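Local coordinates for putative alpha-galactosidase (Bacteroides fragilis, PDB 4NZJ), which probably catalyses the hydrolysis of terminal, non-reducing alpha-D-galactose residues from alpha-D-galactosides, as a family 27 glycoside hydrolase, at residues I30-I33 and Q38-M41; D94-T99 and G269-R274; N108-H113 and D363-N368; E230-Y235 and W262-Q267; I299-A304 and S395-H400. All coordinates share one frame; numbering follows the deposited sequence. Where two conformers were deposited one is given.

Interaction 1 (I30-I33 and Q38-M41); sequences IFYI and QRPM
Y32, near one end of an extended run in strand 28-36, and R39, in the loop that follows this strand, have backbones far apart, with Y32 CA and R39 CA separated by 15.5 Å. The gap is spanned by the two side chains, in the N-terminal Ig-like beta-sandwich domain. The two come from opposite directions. With CG anti to the backbone N (chi1 171°) the phenol of Y32 runs out to the loop, while R39 bends at chi2 (61°) and then straightens, carrying its guanidinium back toward the strand. The phenol oxygen arrives at the edge of that group, in its plane, with Y32 OH 3.2 Å from R39 NH2. The planes of ring and guanidinium are 30° apart, and it is the hydroxyl, not the ring face, that comes up to the guanidinium edge.

D133 OD1, in the barrel domain, accepts from Y32 OH and forms a salt bridge with R39 NH2, while R132 makes a cation-pi contact with the Y32 ring. The pair is therefore part of a junction between the Ig-like domain and the catalytic barrel. A further constraint fixes the arginine from the loop side: R39 NH1 is bonded to the carbonyl oxygens of both T35 and G37.

Interaction 2 (D94-T99 and G269-R274); sequences DELLLT and GGHLWR
L96 covers one face of the H271 imidazole: L96 CB sits 4.1 Å from the ring centroid, 22° off the normal, a CH-pi contact displaced toward the rim. L96 CD1 extends the overlap, lying 3.8 Å from H271 CE1. On the opposite face is the carbonyl oxygen of G269, from the histidine's own segment. At the ring edge, in plane, a water accepts a weak bond from H271 NE2; the same water donates to D94 O (2.8 Å) and accepts from L96 N (3.0 Å), tying the imidazole to the linker backbone. H271 ND1 accepts from the backbone N of Y251, a firmer restraint on the ring. Beyond the imidazole, L97 CD1 lies 3.8 Å from both H271 CB and L272 CD2. L97 crosses the histidine at nearly a right angle. This buried contact seats the linker between the Ig-like domain and the barrel against the N-terminal end of strand 272-274, the bottom of a TIM (beta/alpha) barrel, remote from the end where such enzymes carry their active site.

Interaction 3 (N108-H113 and D363-N368); sequences NTFGQH and DVRNMN
The R365 guanidinium has the F110 ring over one face and the D363 carboxylate at its edge, in plane. F110 CZ stands 3.6 Å above the guanidinium plane, over its centre; with the two planes 66° apart, this is a tilted approach and not a parallel stack. The F110 ring is itself faced by T109 CG2, 3.4 Å above its plane. That methyl is anti to the T109 backbone N, which places it between the phenyl face and the aspartate, 3.6 Å from D363 CG. The hydroxyl branch goes elsewhere: T109 OG1 comes within 3.2 Å of D363 N, but the angle is too poor for a hydrogen bond.

Within the segment 363-368, R365 grips D363 side-on. R365 NE reaches the syn lone pair of D363 OD1 at 2.9 Å and 173°, and R365 NH2 forms a salt bridge to D363 OD2 at 2.9 Å. D363 OD1 also accepts from R365 N, giving an Asx turn within the type I turn D363-N366. R365 NH1 is bonded to Q121 OE1 on helix 116-128.

The segments follow strands 102-105 and 358-360, the first and last of the TIM barrel, so the contact lies where the barrel closes. Chemically, the guanidinium, held at its edge by two bonds near its own plane, turns one face to the phenyl ring; the aspartate would probably offset the arginine's charge beside that apolar surface.

Interaction 4 (E230-Y235 and W262-Q267); sequences EAMERY and WKWAKQ
W264 has its CG between the backbone N and the carbonyl carbon (chi1 56°), and M232, a selenomethionine, runs straight through chi2 (177°) before bending at chi3; together these torsions lay the M232 chain across the indole. M232 CG sits over the five-membered ring of W264, 3.6 Å from its centroid in a CH-pi contact. M232 SE lies over the same face, 4.2 Å from that centroid, and makes a Met-aromatic contact in the conformer described. Y235, one turn of helix further on, meets the indole at its far edge instead: Y235 CD2 is 3.8 Å from W264 CH2. Those two rings are oblique, with planes at 41°. The indole is thus bounded on a face and at an edge by one helix surface, while W264 NE1 is anchored to the carbonyl oxygen of R259 and Y235 OH to that of Y219, on strand 216-220. The packing fastens the loop between strands 250-254 and 272-274 onto helix 228-243, an outer-layer helix of the TIM barrel.

Interaction 5 (I299-A304 and S395-H400); sequences ILEINA and SIRSDH
E301 and R397 form a salt bridge between the catalytic barrel and the C-terminal beta-sandwich domain. R397 NE donates to E301 OE2 at 2.9 Å with an N-H...O angle of 166°, and R397 NH2 adds a weak bond to the same oxygen at 3.3 Å. The oxygen lies in the guanidinium plane, whereas the carboxylate is met on its syn side but 24° out of its own plane, consistent with the marked tilt between the two flat groups. A water bridges the pair, donating to E301 OE2 (3.1 Å) and accepting from R397 NH2 (3.0 Å).

Further out, the arginine leaves the edge strand 393-397 with CG anti to its backbone N (chi1 -170°) and stays extended to NE, reaching the helix from a distance. Just before it, S395 and I396 both face I403 in a classic beta bulge. Helix 296-303 supplies the glutamate, whose chain bends at chi2. Its second oxygen, E301 OE1, is held by a salt bridge from R394 NH1 of the same strand.

Overall arrangement
From the N terminus, interaction 1 closes a short loop inside the Ig-like domain, four residues separating its segments. Interaction 2 then opens in the linker at 94-99 and closes a loop of 169 intervening residues at strand 272-274. Interaction 3 starts inside that loop and ends well beyond it, so the two cross; it joins the segments that follow barrel strands 102-105 and 358-360. Interaction 4 lies wholly within the spans of both and touches interaction 2, where G270 N is 2.8 Å from A265 O, a probable hydrogen bond. Interaction 5 crosses interaction 3 and ties the barrel to the C-terminal domain, its centre about 38 Å from that of interaction 1.

Interaction 1 (I30-I33 and Q38-M41)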
# COMPACT_ATOMS: atom_id res chain seq x y z
N ILE A 30 14.50 -8.61 -2.17
CA ILE A 30 13.90 -8.81 -3.49
C ILE A 30 13.17 -7.55 -3.93
O ILE A 30 12.37 -7.00 -3.19
CB ILE A 30 12.91 -10.00 -3.52
CG1 ILE A 30 13.65 -11.30 -3.18
CG2 ILE A 30 12.25 -10.11 -4.89
CD1 ILE A 30 12.83 -12.56 -3.31
N PHE A 31 13.48 -7.08 -5.14
CA PHE A 31 12.77 -5.94 -5.70
C PHE A 31 12.62 -6.09 -7.20
O PHE A 31 13.60 -6.09 -7.94
CB PHE A 31 13.51 -4.63 -5.40
CG PHE A 31 12.79 -3.41 -5.89
CD1 PHE A 31 11.60 -3.01 -5.29
CD2 PHE A 31 13.29 -2.66 -6.95
CE1 PHE A 31 10.93 -1.88 -5.73
CE2 PHE A 31 12.62 -1.53 -7.40
CZ PHE A 31 11.44 -1.14 -6.79
N TYR A 32 11.37 -6.22 -7.64
CA TYR A 32 11.07 -6.15 -9.06
C TYR A 32 10.96 -4.68 -9.43
O TYR A 32 10.27 -3.91 -8.76
CB TYR A 32 9.76 -6.88 -9.39
CG TYR A 32 9.28 -6.64 -10.81
CD1 TYR A 32 9.86 -7.32 -11.88
CD2 TYR A 32 8.27 -5.73 -11.08
CE1 TYR A 32 9.42 -7.10 -13.18
CE2 TYR A 32 7.83 -5.51 -12.37
CZ TYR A 32 8.41 -6.20 -13.42
OH TYR A 32 8.00 -5.99 -14.72
N ILE A 33 11.64 -4.29 -10.51
CA ILE A 33 11.64 -2.91 -10.96
C ILE A 33 10.35 -2.65 -11.74
O ILE A 33 10.21 -3.11 -12.87
CB ILE A 33 12.86 -2.60 -11.85
CG1 ILE A 33 14.16 -2.89 -11.08
CG2 ILE A 33 12.81 -1.15 -12.33
CD1 ILE A 33 15.37 -3.04 -11.99
N GLN A 38 6.17 -1.31 -23.77
CA GLN A 38 5.97 -2.52 -24.56
C GLN A 38 7.05 -3.55 -24.23
O GLN A 38 8.18 -3.19 -23.88
CB GLN A 38 5.91 -2.21 -26.06
CG GLN A 38 7.24 -2.16 -26.78
CD GLN A 38 7.08 -2.21 -28.28
OE1 GLN A 38 6.14 -1.63 -28.83
NE2 GLN A 38 7.98 -2.92 -28.96
N ARG A 39 6.68 -4.82 -24.31
CA ARG A 39 7.62 -5.93 -24.15
C ARG A 39 8.02 -6.45 -25.53
O ARG A 39 7.29 -6.24 -26.50
CB ARG A 39 6.99 -7.04 -23.30
CG ARG A 39 7.32 -6.95 -21.81
CD ARG A 39 6.84 -5.67 -21.15
NE ARG A 39 7.18 -5.67 -19.73
CZ ARG A 39 7.06 -4.63 -18.90
NH1 ARG A 39 6.59 -3.46 -19.32
NH2 ARG A 39 7.41 -4.77 -17.63
N PRO A 40 9.16 -7.16 -25.63
CA PRO A 40 10.09 -7.55 -24.56
C PRO A 40 10.91 -6.39 -23.98
O PRO A 40 11.14 -5.38 -24.66
CB PRO A 40 11.00 -8.58 -25.24
CG PRO A 40 10.96 -8.23 -26.67
CD PRO A 40 9.58 -7.70 -26.93
N MSE A 41 11.34 -6.56 -22.74
CA MSE A 41 12.04 -5.52 -21.98
C MSE A 41 13.33 -6.08 -21.45
O MSE A 41 13.41 -7.26 -21.10
CB MSE A 41 11.10 -5.10 -20.84
CG MSE A 41 11.60 -3.96 -19.96
SE MSE A 41 11.40 -2.21 -20.84
CE MSE A 41 9.46 -1.97 -20.63

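Interaction 2 (D94-T99 and G269-R274)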
# COMPACT_ATOMS: atom_id res chain seq x y z
N ASP A 94 17.35 -0.17 9.75
CA ASP A 94 16.21 -0.69 10.51
C ASP A 94 14.88 -0.10 10.05
O ASP A 94 13.90 -0.11 10.80
CB ASP A 94 16.43 -0.47 12.02
CG ASP A 94 16.49 0.99 12.41
OD1 ASP A 94 16.47 1.87 11.52
OD2 ASP A 94 16.57 1.27 13.63
N GLU A 95 14.84 0.37 8.80
CA GLU A 95 13.67 1.05 8.25
C GLU A 95 13.07 0.27 7.08
O GLU A 95 13.68 0.17 6.02
CB GLU A 95 14.08 2.45 7.78
CG GLU A 95 14.63 3.34 8.89
CD GLU A 95 15.42 4.53 8.38
OE1 GLU A 95 14.88 5.30 7.56
OE2 GLU A 95 16.58 4.70 8.79
N LEU A 96 11.88 -0.29 7.28
CA LEU A 96 11.12 -0.91 6.18
C LEU A 96 10.00 0.02 5.73
O LEU A 96 9.69 0.99 6.41
CB LEU A 96 10.52 -2.25 6.62
CG LEU A 96 11.49 -3.28 7.21
CD1 LEU A 96 10.77 -4.59 7.48
CD2 LEU A 96 12.68 -3.49 6.28
N LEU A 97 9.40 -0.27 4.57
CA LEU A 97 8.31 0.55 4.02
C LEU A 97 8.60 2.04 4.04
O LEU A 97 7.86 2.84 4.64
CB LEU A 97 6.98 0.25 4.72
CG LEU A 97 6.45 -1.18 4.64
CD1 LEU A 97 5.04 -1.25 5.23
CD2 LEU A 97 6.50 -1.71 3.22
N LEU A 98 9.68 2.42 3.36
CA LEU A 98 10.06 3.81 3.21
C LEU A 98 9.04 4.56 2.34
O LEU A 98 8.98 5.79 2.36
CB LEU A 98 11.48 3.93 2.66
CG LEU A 98 12.55 3.50 3.67
CD1 LEU A 98 13.91 3.36 3.02
CD2 LEU A 98 12.61 4.47 4.84
N THR A 99 8.26 3.80 1.57
CA THR A 99 7.02 4.27 0.94
C THR A 99 5.88 3.36 1.38
O THR A 99 6.12 2.25 1.87
CB THR A 99 7.12 4.23 -0.60
OG1 THR A 99 7.28 2.87 -1.04
CG2 THR A 99 8.29 5.07 -1.08
N GLY A 269 7.29 -1.41 17.00
CA GLY A 269 7.82 -2.11 15.84
C GLY A 269 6.93 -2.16 14.61
O GLY A 269 7.33 -2.71 13.58
N GLY A 270 5.73 -1.60 14.70
CA GLY A 270 4.80 -1.61 13.58
C GLY A 270 5.23 -0.70 12.45
O GLY A 270 5.84 0.34 12.68
N HIS A 271 4.92 -1.10 11.22
CA HIS A 271 5.17 -0.27 10.04
C HIS A 271 3.91 0.36 9.48
O HIS A 271 3.97 1.30 8.69
CB HIS A 271 5.88 -1.08 8.97
CG HIS A 271 7.16 -1.67 9.45
ND1 HIS A 271 7.29 -3.00 9.79
CD2 HIS A 271 8.35 -1.09 9.73
CE1 HIS A 271 8.52 -3.22 10.22
NE2 HIS A 271 9.18 -2.08 10.20
N LEU A 272 2.76 -0.17 9.89
CA LEU A 272 1.47 0.41 9.56
C LEU A 272 0.49 -0.05 10.62
O LEU A 272 0.69 -1.10 11.25
CB LEU A 272 0.98 0.01 8.17
CG LEU A 272 0.79 -1.47 7.82
CD1 LEU A 272 -0.15 -1.65 6.63
CD2 LEU A 272 2.12 -2.15 7.52
N TRP A 273 -0.57 0.72 10.82
CA TRP A 273 -1.54 0.42 11.86
C TRP A 273 -2.92 0.88 11.43
O TRP A 273 -3.09 1.98 10.92
CB TRP A 273 -1.16 1.08 13.18
CG TRP A 273 -0.75 2.50 13.01
CD1 TRP A 273 -1.57 3.60 12.97
CD2 TRP A 273 0.58 2.98 12.81
NE1 TRP A 273 -0.83 4.73 12.76
CE2 TRP A 273 0.50 4.38 12.66
CE3 TRP A 273 1.83 2.37 12.74
CZ2 TRP A 273 1.63 5.18 12.46
CZ3 TRP A 273 2.96 3.16 12.54
CH2 TRP A 273 2.84 4.55 12.40
N ARG A 274 -3.91 0.02 11.64
CA ARG A 274 -5.28 0.36 11.33
C ARG A 274 -5.76 1.50 12.23
O ARG A 274 -5.54 1.48 13.45
CB ARG A 274 -6.17 -0.88 11.45
CG ARG A 274 -5.96 -1.88 10.31
CD ARG A 274 -6.75 -1.49 9.07
NE ARG A 274 -8.16 -1.46 9.44
CZ ARG A 274 -8.94 -2.53 9.57
NH1 ARG A 274 -8.51 -3.75 9.25
NH2 ARG A 274 -10.18 -2.37 10.01
O HOH W 1 11.20 -0.02 10.18
O HOH W 2 11.65 -2.27 12.18

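Interaction 3 (N108-H113 and D363-N368)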
# COMPACT_ATOMS: atom_id res chain seq x y z
N ASN A 108 -11.55 -10.52 1.23
CA ASN A 108 -12.82 -10.20 0.59
C ASN A 108 -13.14 -11.14 -0.57
O ASN A 108 -14.29 -11.54 -0.76
CB ASN A 108 -12.82 -8.74 0.10
CG ASN A 108 -14.20 -8.26 -0.29
OD1 ASN A 108 -14.51 -8.12 -1.48
ND2 ASN A 108 -15.05 -8.03 0.70
N THR A 109 -12.12 -11.50 -1.34
CA THR A 109 -12.33 -12.34 -2.52
C THR A 109 -12.58 -13.80 -2.16
O THR A 109 -13.48 -14.44 -2.70
CB THR A 109 -11.13 -12.25 -3.48
OG1 THR A 109 -10.99 -10.90 -3.93
CG2 THR A 109 -11.33 -13.16 -4.69
N PHE A 110 -11.77 -14.34 -1.25
CA PHE A 110 -11.74 -15.79 -1.03
C PHE A 110 -12.20 -16.27 0.34
O PHE A 110 -12.57 -17.44 0.49
CB PHE A 110 -10.34 -16.32 -1.32
CG PHE A 110 -9.92 -16.17 -2.76
CD1 PHE A 110 -10.60 -16.84 -3.76
CD2 PHE A 110 -8.85 -15.36 -3.10
CE1 PHE A 110 -10.22 -16.70 -5.09
CE2 PHE A 110 -8.46 -15.23 -4.43
CZ PHE A 110 -9.15 -15.90 -5.42
N GLY A 111 -12.20 -15.39 1.34
CA GLY A 111 -12.69 -15.74 2.67
C GLY A 111 -12.05 -17.02 3.20
O GLY A 111 -10.82 -17.14 3.21
N GLN A 112 -12.89 -17.97 3.60
CA GLN A 112 -12.45 -19.26 4.13
C GLN A 112 -12.07 -20.26 3.05
O GLN A 112 -11.85 -21.44 3.35
CB GLN A 112 -13.54 -19.87 5.01
CG GLN A 112 -13.83 -19.09 6.27
CD GLN A 112 -14.79 -19.82 7.20
OE1 GLN A 112 -14.69 -21.03 7.37
NE2 GLN A 112 -15.72 -19.08 7.79
N HIS A 113 -12.01 -19.82 1.79
CA HIS A 113 -11.81 -20.72 0.67
C HIS A 113 -10.59 -20.37 -0.16
O HIS A 113 -10.54 -20.64 -1.36
CB HIS A 113 -13.08 -20.75 -0.19
CG HIS A 113 -14.24 -21.38 0.50
ND1 HIS A 113 -14.45 -22.74 0.52
CD2 HIS A 113 -15.24 -20.84 1.24
CE1 HIS A 113 -15.54 -23.01 1.22
NE2 HIS A 113 -16.04 -21.87 1.67
N ASP A 363 -11.10 -8.85 -6.37
CA ASP A 363 -10.57 -10.02 -7.07
C ASP A 363 -9.78 -9.51 -8.27
O ASP A 363 -10.37 -9.08 -9.26
CB ASP A 363 -11.71 -10.93 -7.52
CG ASP A 363 -11.23 -12.25 -8.13
OD1 ASP A 363 -10.01 -12.42 -8.39
OD2 ASP A 363 -12.07 -13.15 -8.33
N VAL A 364 -8.46 -9.58 -8.19
CA VAL A 364 -7.62 -8.97 -9.21
C VAL A 364 -7.45 -9.83 -10.47
O VAL A 364 -6.78 -9.42 -11.42
CB VAL A 364 -6.24 -8.54 -8.65
CG1 VAL A 364 -6.41 -7.48 -7.57
CG2 VAL A 364 -5.46 -9.73 -8.12
N ARG A 365 -8.09 -11.00 -10.51
CA ARG A 365 -8.02 -11.88 -11.67
C ARG A 365 -8.97 -11.48 -12.80
O ARG A 365 -8.72 -11.84 -13.96
CB ARG A 365 -8.35 -13.31 -11.28
CG ARG A 365 -7.44 -13.93 -10.23
CD ARG A 365 -7.97 -15.28 -9.79
NE ARG A 365 -9.30 -15.16 -9.20
CZ ARG A 365 -10.12 -16.17 -8.95
NH1 ARG A 365 -9.79 -17.42 -9.24
NH2 ARG A 365 -11.31 -15.92 -8.42
N ASN A 366 -10.05 -10.78 -12.48
CA ASN A 366 -11.12 -10.53 -13.45
C ASN A 366 -11.70 -9.12 -13.35
O ASN A 366 -12.92 -8.92 -13.44
CB ASN A 366 -12.21 -11.60 -13.31
CG ASN A 366 -12.53 -11.90 -11.86
OD1 ASN A 366 -12.85 -11.00 -11.08
ND2 ASN A 366 -12.44 -13.18 -11.48
N MSE A 367 -10.83 -8.13 -13.19
CA MSE A 367 -11.29 -6.75 -13.12
C MSE A 367 -11.53 -6.20 -14.49
O MSE A 367 -10.99 -6.70 -15.48
CB MSE A 367 -10.29 -5.90 -12.37
CG MSE A 367 -10.23 -6.44 -10.95
SE MSE A 367 -9.26 -5.17 -9.83
CE MSE A 367 -7.46 -5.46 -10.58
N ASN A 368 -12.38 -5.18 -14.55
CA ASN A 368 -12.61 -4.53 -15.83
C ASN A 368 -11.63 -3.39 -16.05
O ASN A 368 -10.90 -2.98 -15.14
CB ASN A 368 -14.07 -4.07 -16.00
CG ASN A 368 -14.50 -3.05 -14.97
OD1 ASN A 368 -13.69 -2.32 -14.41
ND2 ASN A 368 -15.81 -2.99 -14.73

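Interaction 4 (E230-Y235 and W262-Q267)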
# COMPACT_ATOMS: atom_id res chain seq x y z
N GLU A 230 -1.85 -3.65 27.96
CA GLU A 230 -1.79 -5.05 27.52
C GLU A 230 -1.65 -5.15 26.01
O GLU A 230 -0.81 -5.88 25.51
CB GLU A 230 -3.02 -5.83 28.00
CG GLU A 230 -3.01 -7.31 27.64
CD GLU A 230 -1.89 -8.10 28.31
OE1 GLU A 230 -1.37 -7.67 29.37
OE2 GLU A 230 -1.55 -9.18 27.78
N ALA A 231 -2.49 -4.41 25.27
CA ALA A 231 -2.40 -4.41 23.82
C ALA A 231 -0.99 -4.03 23.37
O ALA A 231 -0.38 -4.73 22.56
CB ALA A 231 -3.42 -3.47 23.21
N MSE A 232 -0.48 -2.95 23.93
CA MSE A 232 0.84 -2.43 23.55
C MSE A 232 1.90 -3.48 23.80
O MSE A 232 2.79 -3.67 22.98
CB MSE A 232 1.15 -1.15 24.33
CG MSE A 232 0.40 0.05 23.77
SE MSE A 232 0.75 1.66 24.85
CE MSE A 232 2.71 1.52 24.84
N GLU A 233 1.78 -4.18 24.93
CA GLU A 233 2.75 -5.22 25.30
C GLU A 233 2.69 -6.42 24.36
O GLU A 233 3.73 -6.96 23.96
CB GLU A 233 2.55 -5.69 26.74
CG GLU A 233 2.90 -4.67 27.82
CD GLU A 233 4.38 -4.34 27.92
OE1 GLU A 233 5.20 -5.00 27.25
OE2 GLU A 233 4.71 -3.41 28.69
N ARG A 234 1.48 -6.85 24.00
CA ARG A 234 1.30 -7.98 23.09
C ARG A 234 1.86 -7.66 21.70
O ARG A 234 2.50 -8.50 21.06
CB ARG A 234 -0.17 -8.40 23.00
CG ARG A 234 -0.70 -8.98 24.30
CD ARG A 234 -2.03 -9.69 24.11
NE ARG A 234 -2.54 -10.17 25.38
CZ ARG A 234 -3.50 -11.08 25.54
NH1 ARG A 234 -4.10 -11.64 24.50
NH2 ARG A 234 -3.86 -11.43 26.77
N TYR A 235 1.64 -6.43 21.24
CA TYR A 235 2.20 -6.00 19.96
C TYR A 235 3.71 -5.86 20.05
O TYR A 235 4.42 -6.26 19.14
CB TYR A 235 1.53 -4.71 19.46
CG TYR A 235 0.22 -5.01 18.79
CD1 TYR A 235 0.19 -5.60 17.53
CD2 TYR A 235 -0.99 -4.74 19.42
CE1 TYR A 235 -1.01 -5.91 16.91
CE2 TYR A 235 -2.20 -5.04 18.80
CZ TYR A 235 -2.20 -5.63 17.55
OH TYR A 235 -3.39 -5.93 16.94
N TRP A 262 -1.75 5.15 16.49
CA TRP A 262 -0.88 6.18 15.91
C TRP A 262 0.11 6.76 16.93
O TRP A 262 1.14 7.31 16.53
CB TRP A 262 -1.69 7.29 15.25
CG TRP A 262 -2.87 7.79 16.03
CD1 TRP A 262 -2.89 8.85 16.89
CD2 TRP A 262 -4.20 7.27 16.00
NE1 TRP A 262 -4.16 9.00 17.41
CE2 TRP A 262 -4.98 8.04 16.87
CE3 TRP A 262 -4.81 6.21 15.32
CZ2 TRP A 262 -6.34 7.80 17.08
CZ3 TRP A 262 -6.15 5.96 15.53
CH2 TRP A 262 -6.90 6.75 16.41
N LYS A 263 -0.19 6.63 18.23
CA LYS A 263 0.71 7.11 19.29
C LYS A 263 1.74 6.09 19.77
O LYS A 263 2.68 6.46 20.47
CB LYS A 263 -0.11 7.61 20.48
CG LYS A 263 -1.02 8.76 20.10
CD LYS A 263 -1.67 9.44 21.28
CE LYS A 263 -2.32 10.74 20.82
NZ LYS A 263 -3.20 11.33 21.86
N TRP A 264 1.58 4.82 19.42
CA TRP A 264 2.49 3.78 19.92
C TRP A 264 2.90 2.65 18.96
O TRP A 264 3.86 1.93 19.25
CB TRP A 264 1.90 3.14 21.19
CG TRP A 264 0.52 2.57 21.03
CD1 TRP A 264 -0.66 3.16 21.41
CD2 TRP A 264 0.17 1.28 20.50
NE1 TRP A 264 -1.71 2.32 21.13
CE2 TRP A 264 -1.24 1.16 20.59
CE3 TRP A 264 0.91 0.20 19.98
CZ2 TRP A 264 -1.92 0.02 20.14
CZ3 TRP A 264 0.22 -0.93 19.55
CH2 TRP A 264 -1.18 -1.00 19.63
N ALA A 265 2.20 2.46 17.85
CA ALA A 265 2.44 1.28 17.02
C ALA A 265 3.84 1.29 16.42
O ALA A 265 4.52 0.27 16.40
CB ALA A 265 1.38 1.15 15.92
N LYS A 266 4.28 2.45 15.94
CA LYS A 266 5.62 2.53 15.34
C LYS A 266 6.68 2.23 16.39
O LYS A 266 7.68 1.55 16.13
CB LYS A 266 5.86 3.90 14.71
CG LYS A 266 7.09 3.89 13.81
CD LYS A 266 7.39 5.26 13.22
CE LYS A 266 8.57 5.17 12.27
NZ LYS A 266 8.89 6.50 11.68
N GLN A 267 6.44 2.74 17.60
CA GLN A 267 7.37 2.60 18.71
C GLN A 267 7.57 1.14 19.16
O GLN A 267 8.65 0.78 19.62
CB GLN A 267 6.89 3.48 19.87
CG GLN A 267 6.98 4.98 19.58
CD GLN A 267 5.79 5.60 18.83
OE1 GLN A 267 4.97 4.92 18.20
NE2 GLN A 267 5.70 6.93 18.89

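Interaction 5 (I299-A304 and S395-H400)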
# COMPACT_ATOMS: atom_id res chain seq x y z
N ILE A 299 -14.20 6.97 7.05
CA ILE A 299 -12.80 6.69 7.32
C ILE A 299 -11.94 7.93 7.01
O ILE A 299 -10.97 8.18 7.71
CB ILE A 299 -12.33 5.41 6.60
CG1 ILE A 299 -12.96 4.20 7.31
CG2 ILE A 299 -10.81 5.31 6.61
CD1 ILE A 299 -12.67 2.86 6.69
N LEU A 300 -12.31 8.71 6.00
CA LEU A 300 -11.64 10.00 5.74
C LEU A 300 -11.69 10.91 6.95
O LEU A 300 -10.69 11.53 7.30
CB LEU A 300 -12.27 10.72 4.55
CG LEU A 300 -12.00 10.11 3.18
CD1 LEU A 300 -12.79 10.86 2.11
CD2 LEU A 300 -10.51 10.12 2.87
N GLU A 301 -12.85 10.99 7.59
CA GLU A 301 -13.01 11.84 8.77
C GLU A 301 -12.10 11.38 9.91
O GLU A 301 -11.57 12.21 10.65
CB GLU A 301 -14.47 11.84 9.26
CG GLU A 301 -15.49 12.44 8.30
CD GLU A 301 -15.22 13.90 7.92
OE1 GLU A 301 -14.69 14.68 8.75
OE2 GLU A 301 -15.55 14.29 6.78
N ILE A 302 -11.94 10.07 10.06
CA ILE A 302 -11.09 9.51 11.10
C ILE A 302 -9.61 9.78 10.84
O ILE A 302 -8.87 10.18 11.75
CB ILE A 302 -11.34 7.99 11.27
CG1 ILE A 302 -12.75 7.76 11.82
CG2 ILE A 302 -10.29 7.36 12.19
CD1 ILE A 302 -13.23 6.32 11.74
N ASN A 303 -9.17 9.58 9.60
CA ASN A 303 -7.77 9.72 9.26
C ASN A 303 -7.31 11.17 9.12
O ASN A 303 -6.14 11.46 9.32
CB ASN A 303 -7.45 8.96 7.97
CG ASN A 303 -6.00 8.48 7.92
OD1 ASN A 303 -5.38 8.25 8.95
ND2 ASN A 303 -5.47 8.31 6.70
N ALA A 304 -8.23 12.08 8.78
CA ALA A 304 -7.87 13.49 8.50
C ALA A 304 -6.96 14.14 9.54
O ALA A 304 -5.95 14.75 9.17
CB ALA A 304 -9.11 14.34 8.29
N SER A 395 -6.68 20.62 4.66
CA SER A 395 -6.53 22.02 5.03
C SER A 395 -7.87 22.74 5.15
O SER A 395 -8.01 23.67 5.96
CB SER A 395 -5.65 22.74 4.02
OG SER A 395 -4.37 22.13 3.95
N ILE A 396 -8.82 22.35 4.31
CA ILE A 396 -10.17 22.89 4.36
C ILE A 396 -11.19 21.77 4.23
O ILE A 396 -11.11 20.95 3.32
CB ILE A 396 -10.41 23.92 3.23
CG1 ILE A 396 -9.35 25.03 3.27
CG2 ILE A 396 -11.81 24.52 3.34
CD1 ILE A 396 -9.49 26.07 2.18
N ARG A 397 -12.15 21.75 5.15
CA ARG A 397 -13.34 20.90 5.03
C ARG A 397 -14.54 21.84 4.98
O ARG A 397 -15.05 22.27 6.01
CB ARG A 397 -13.49 19.92 6.20
CG ARG A 397 -14.57 18.88 5.94
CD ARG A 397 -15.14 18.23 7.20
NE ARG A 397 -16.07 17.18 6.80
CZ ARG A 397 -17.33 17.38 6.40
NH1 ARG A 397 -17.86 18.60 6.37
NH2 ARG A 397 -18.07 16.34 6.04
N SER A 398 -14.97 22.17 3.76
CA SER A 398 -16.08 23.09 3.59
C SER A 398 -17.39 22.31 3.55
O SER A 398 -17.40 21.08 3.70
CB SER A 398 -15.89 23.94 2.31
OG SER A 398 -16.21 23.22 1.14
N ASP A 399 -18.49 23.02 3.36
CA ASP A 399 -19.81 22.38 3.37
C ASP A 399 -19.90 21.26 2.33
O ASP A 399 -20.43 20.19 2.63
CB ASP A 399 -20.92 23.41 3.14
CG ASP A 399 -21.10 24.37 4.32
OD1 ASP A 399 -20.55 24.12 5.41
OD2 ASP A 399 -21.83 25.37 4.16
N HIS A 400 -19.36 21.48 1.14
CA HIS A 400 -19.50 20.51 0.04
C HIS A 400 -18.20 19.86 -0.42
O HIS A 400 -18.24 18.80 -1.05
CB HIS A 400 -20.16 21.19 -1.16
CG HIS A 400 -21.46 21.86 -0.82
ND1 HIS A 400 -22.58 21.15 -0.44
CD2 HIS A 400 -21.82 23.17 -0.81
CE1 HIS A 400 -23.57 21.99 -0.21
NE2 HIS A 400 -23.13 23.22 -0.43
O HOH W 3 -18.28 13.38 5.69